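Xaa-Pro dipeptidase (Lactobacillus brevis, PDB 3I7M) is the N-terminal, creatinase/prolidase-like domain of a probable manganese-dependent M24B metallopeptidase, which as a whole probably cleaves Xaa-Pro dipeptides. Local coordinates at residues T33-A45 against I56-T69. Residues are numbered along the deposited sequence; the frame is centred on the assembly and turned at random. Where two conformers were deposited one is given.
Sequences TGFGSDPIERVLA and IFAPALEVEVIKET
With CG anti to the backbone N (chi1 176°), the ring of Phe35 turns against helix 63-67, where Ile66, its CG1 beside its own backbone N (chi1 -63°), lays that methylene over the ring centre. The segment 33-45 of this creatinase/prolidase N-terminal domain, essentially the loop between helix 26-33 and strand 45-48, thus packs on the helix before its last residue enters the mixed sheet beside strand 55-59. CG1 of Ile66 stands almost on the ring normal, 3.6 Å from the centroid of the Phe35 ring. Val65 CG1 meets the ring at its edge, 3.8 Å from Phe35 CE1, while in one of two conformers Glu62 OE1 comes to the edge near Phe35 CZ. Replacing Phe35 by an alanine is likely to open a gap against Ile66 CG1 and to deprive Val65 CG1 of its aromatic neighbour. Leu44 extends the apolar layer: its CD1 lies 3.7 Å from Ala58 CB and also reaches Ile66 CD1. In the sheet, Ala45 and Phe57 form an antiparallel hydrogen-bonded pair, joined by two bonds of 2.8 Å, Ala45 N to Phe57 O and Phe57 N to Ala45 O. Shortly before the strand, Arg42 CB lies against Pro59 CG, and its guanidinium forms a salt bridge with Asp80. Where helix 26-33 ends, an ST turn joins Phe35 N to Thr33 OG1, which also bonds to Ile29 O. There a water donates to both Thr33 O and Thr69 O, and Thr69 CB comes within 3.3 Å of Thr33 O.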
# COMPACT_ATOMS: atom_id res chain seq x y z
N THR A 33 -10.25 -6.30 -1.82
CA THR A 33 -11.33 -5.50 -1.21
C THR A 33 -12.66 -5.47 -1.98
O THR A 33 -13.69 -5.06 -1.43
CB THR A 33 -10.88 -4.03 -1.05
OG1 THR A 33 -10.87 -3.45 -2.34
CG2 THR A 33 -9.55 -3.98 -0.36
N GLY A 34 -12.69 -5.84 -3.25
CA GLY A 34 -13.88 -5.58 -4.07
C GLY A 34 -14.04 -4.17 -4.63
O GLY A 34 -14.93 -3.95 -5.45
N PHE A 35 -13.07 -3.29 -4.30
CA PHE A 35 -13.12 -1.93 -4.80
C PHE A 35 -12.48 -1.92 -6.17
O PHE A 35 -11.26 -2.21 -6.29
CB PHE A 35 -12.39 -0.99 -3.87
CG PHE A 35 -12.32 0.43 -4.38
CD1 PHE A 35 -13.45 1.24 -4.40
CD2 PHE A 35 -11.12 0.94 -4.89
CE1 PHE A 35 -13.39 2.53 -4.87
CE2 PHE A 35 -11.07 2.21 -5.37
CZ PHE A 35 -12.20 3.02 -5.35
N GLY A 36 -13.27 -1.64 -7.19
CA GLY A 36 -12.84 -1.85 -8.54
C GLY A 36 -12.39 -0.53 -9.09
O GLY A 36 -13.03 0.49 -8.85
N SER A 37 -11.24 -0.54 -9.77
CA SER A 37 -10.75 0.69 -10.39
C SER A 37 -9.76 0.50 -11.54
O SER A 37 -9.32 -0.59 -11.86
CB SER A 37 -10.14 1.62 -9.32
OG SER A 37 -8.88 1.14 -8.88
N ASP A 38 -9.47 1.62 -12.17
CA ASP A 38 -8.68 1.67 -13.39
C ASP A 38 -7.49 2.54 -13.03
O ASP A 38 -7.56 3.25 -12.03
CB ASP A 38 -9.50 2.33 -14.49
CG ASP A 38 -9.94 3.75 -14.13
OD1 ASP A 38 -10.85 3.90 -13.26
OD2 ASP A 38 -9.36 4.71 -14.68
N PRO A 39 -6.44 2.54 -13.86
CA PRO A 39 -5.26 3.38 -13.57
C PRO A 39 -5.68 4.83 -13.43
O PRO A 39 -6.44 5.33 -14.26
CB PRO A 39 -4.39 3.22 -14.82
CG PRO A 39 -4.83 1.94 -15.44
CD PRO A 39 -6.31 1.87 -15.18
N ILE A 40 -5.18 5.49 -12.40
CA ILE A 40 -5.50 6.88 -12.14
C ILE A 40 -4.18 7.68 -12.02
O ILE A 40 -3.08 7.12 -11.72
CB ILE A 40 -6.44 6.98 -10.87
CG1 ILE A 40 -7.80 6.34 -11.16
CG2 ILE A 40 -6.75 8.36 -10.46
CD1 ILE A 40 -8.11 5.12 -10.29
N GLU A 41 -4.29 8.99 -12.24
CA GLU A 41 -3.13 9.82 -11.95
C GLU A 41 -2.96 9.96 -10.44
O GLU A 41 -1.85 10.03 -9.95
CB GLU A 41 -3.21 11.16 -12.65
CG GLU A 41 -3.54 11.06 -14.16
CD GLU A 41 -2.68 11.96 -15.05
OE1 GLU A 41 -2.01 12.88 -14.52
OE2 GLU A 41 -2.69 11.74 -16.28
N ARG A 42 -4.05 9.90 -9.67
CA ARG A 42 -3.95 10.03 -8.23
C ARG A 42 -3.42 8.75 -7.55
O ARG A 42 -3.06 7.77 -8.22
CB ARG A 42 -5.25 10.53 -7.62
CG ARG A 42 -5.50 12.09 -7.84
CD ARG A 42 -6.90 12.44 -7.38
NE ARG A 42 -7.43 13.74 -7.75
CZ ARG A 42 -7.71 14.06 -8.99
NH1 ARG A 42 -8.27 15.22 -9.26
NH2 ARG A 42 -7.48 13.20 -9.96
N VAL A 43 -3.33 8.78 -6.24
CA VAL A 43 -2.62 7.75 -5.50
C VAL A 43 -3.62 6.93 -4.70
O VAL A 43 -4.37 7.45 -3.83
CB VAL A 43 -1.53 8.34 -4.58
CG1 VAL A 43 -0.84 7.22 -3.76
CG2 VAL A 43 -0.56 9.15 -5.35
N LEU A 44 -3.72 5.64 -5.00
CA LEU A 44 -4.52 4.65 -4.27
C LEU A 44 -3.58 3.52 -3.87
O LEU A 44 -2.86 2.99 -4.74
CB LEU A 44 -5.61 4.11 -5.15
CG LEU A 44 -6.40 2.91 -4.64
CD1 LEU A 44 -7.30 3.28 -3.44
CD2 LEU A 44 -7.22 2.25 -5.74
N ALA A 45 -3.53 3.22 -2.58
CA ALA A 45 -2.60 2.18 -2.12
C ALA A 45 -3.19 1.42 -0.98
O ALA A 45 -4.05 1.92 -0.24
CB ALA A 45 -1.29 2.88 -1.63
N ILE A 56 -5.69 1.49 3.93
CA ILE A 56 -5.81 1.95 2.55
C ILE A 56 -5.62 3.47 2.54
O ILE A 56 -6.08 4.19 3.45
CB ILE A 56 -7.15 1.56 1.93
CG1 ILE A 56 -7.14 0.08 1.73
CG2 ILE A 56 -7.43 2.29 0.62
CD1 ILE A 56 -8.49 -0.46 1.25
N PHE A 57 -4.96 3.97 1.49
CA PHE A 57 -4.77 5.40 1.27
C PHE A 57 -5.34 5.73 -0.10
O PHE A 57 -5.11 5.00 -1.07
CB PHE A 57 -3.28 5.75 1.30
CG PHE A 57 -3.03 7.19 1.25
CD1 PHE A 57 -2.96 7.95 2.42
CD2 PHE A 57 -2.83 7.85 0.03
CE1 PHE A 57 -2.74 9.34 2.36
CE2 PHE A 57 -2.61 9.24 0.04
CZ PHE A 57 -2.58 9.92 1.21
N ALA A 58 -6.21 6.75 -0.20
CA ALA A 58 -6.96 7.00 -1.38
C ALA A 58 -7.29 8.44 -1.55
O ALA A 58 -7.29 9.17 -0.57
CB ALA A 58 -8.26 6.20 -1.38
N PRO A 59 -7.69 8.88 -2.75
CA PRO A 59 -8.28 10.22 -2.89
C PRO A 59 -9.51 10.33 -2.01
O PRO A 59 -10.27 9.39 -1.87
CB PRO A 59 -8.56 10.33 -4.36
CG PRO A 59 -7.68 9.19 -5.05
CD PRO A 59 -7.65 8.14 -4.04
N ALA A 60 -9.70 11.51 -1.42
CA ALA A 60 -10.78 11.75 -0.48
C ALA A 60 -12.16 11.33 -1.00
O ALA A 60 -12.93 10.75 -0.23
CB ALA A 60 -10.79 13.21 -0.08
N LEU A 61 -12.41 11.54 -2.27
CA LEU A 61 -13.73 11.20 -2.79
C LEU A 61 -13.94 9.72 -3.00
O LEU A 61 -15.08 9.31 -3.22
CB LEU A 61 -14.03 12.02 -4.04
CG LEU A 61 -14.17 13.47 -3.79
CD1 LEU A 61 -14.28 14.29 -5.14
CD2 LEU A 61 -15.47 13.70 -2.95
N GLU A 62 -12.88 8.92 -3.01
CA GLU A 62 -13.04 7.50 -3.15
C GLU A 62 -13.24 6.83 -1.78
O GLU A 62 -13.60 5.67 -1.72
CB GLU A 62 -11.80 6.88 -3.86
CG GLU A 62 -11.67 7.30 -5.31
CD GLU A 62 -10.38 6.80 -5.98
OE1 GLU A 62 -9.89 5.69 -5.65
OE2 GLU A 62 -9.86 7.50 -6.87
N VAL A 63 -12.97 7.51 -0.67
CA VAL A 63 -13.03 6.91 0.64
C VAL A 63 -14.35 6.24 0.93
O VAL A 63 -14.41 5.14 1.48
CB VAL A 63 -12.62 7.86 1.78
CG1 VAL A 63 -12.83 7.27 3.16
CG2 VAL A 63 -11.17 8.35 1.62
N GLU A 64 -15.42 6.93 0.58
CA GLU A 64 -16.77 6.38 0.84
C GLU A 64 -16.99 5.02 0.24
O GLU A 64 -17.43 4.11 0.94
CB GLU A 64 -17.88 7.33 0.41
CG GLU A 64 -19.29 6.71 0.45
CD GLU A 64 -20.42 7.60 -0.03
OE1 GLU A 64 -20.20 8.74 -0.45
OE2 GLU A 64 -21.57 7.05 -0.10
N VAL A 65 -16.81 4.91 -1.07
CA VAL A 65 -17.05 3.66 -1.74
C VAL A 65 -16.07 2.58 -1.26
O VAL A 65 -16.45 1.41 -1.11
CB VAL A 65 -17.04 3.88 -3.25
CG1 VAL A 65 -17.10 2.51 -3.98
CG2 VAL A 65 -18.22 4.73 -3.68
N ILE A 66 -14.83 2.95 -0.91
CA ILE A 66 -13.89 1.98 -0.26
C ILE A 66 -14.43 1.46 1.09
O ILE A 66 -14.39 0.26 1.41
CB ILE A 66 -12.46 2.56 -0.10
CG1 ILE A 66 -11.87 2.85 -1.49
CG2 ILE A 66 -11.56 1.60 0.73
CD1 ILE A 66 -10.68 3.76 -1.47
N LYS A 67 -14.88 2.37 1.95
CA LYS A 67 -15.43 1.90 3.22
C LYS A 67 -16.70 1.05 3.05
O LYS A 67 -16.97 0.13 3.83
CB LYS A 67 -15.68 3.07 4.17
CG LYS A 67 -14.43 3.69 4.73
CD LYS A 67 -14.74 4.68 5.82
CE LYS A 67 -13.46 5.29 6.39
NZ LYS A 67 -13.84 6.35 7.42
N GLU A 68 -17.50 1.32 2.02
CA GLU A 68 -18.70 0.55 1.74
C GLU A 68 -18.44 -0.88 1.31
O GLU A 68 -19.39 -1.63 1.12
CB GLU A 68 -19.55 1.28 0.71
CG GLU A 68 -20.28 2.46 1.35
CD GLU A 68 -20.89 3.44 0.34
OE1 GLU A 68 -20.64 3.29 -0.88
OE2 GLU A 68 -21.61 4.36 0.78
N THR A 69 -17.17 -1.20 1.06
CA THR A 69 -16.84 -2.60 0.77
C THR A 69 -16.85 -3.52 1.99
O THR A 69 -16.71 -4.74 1.86
CB THR A 69 -15.43 -2.77 0.18
OG1 THR A 69 -14.39 -2.37 1.13
CG2 THR A 69 -15.29 -2.11 -1.18
O HOH W 1 -16.47 -5.86 -0.53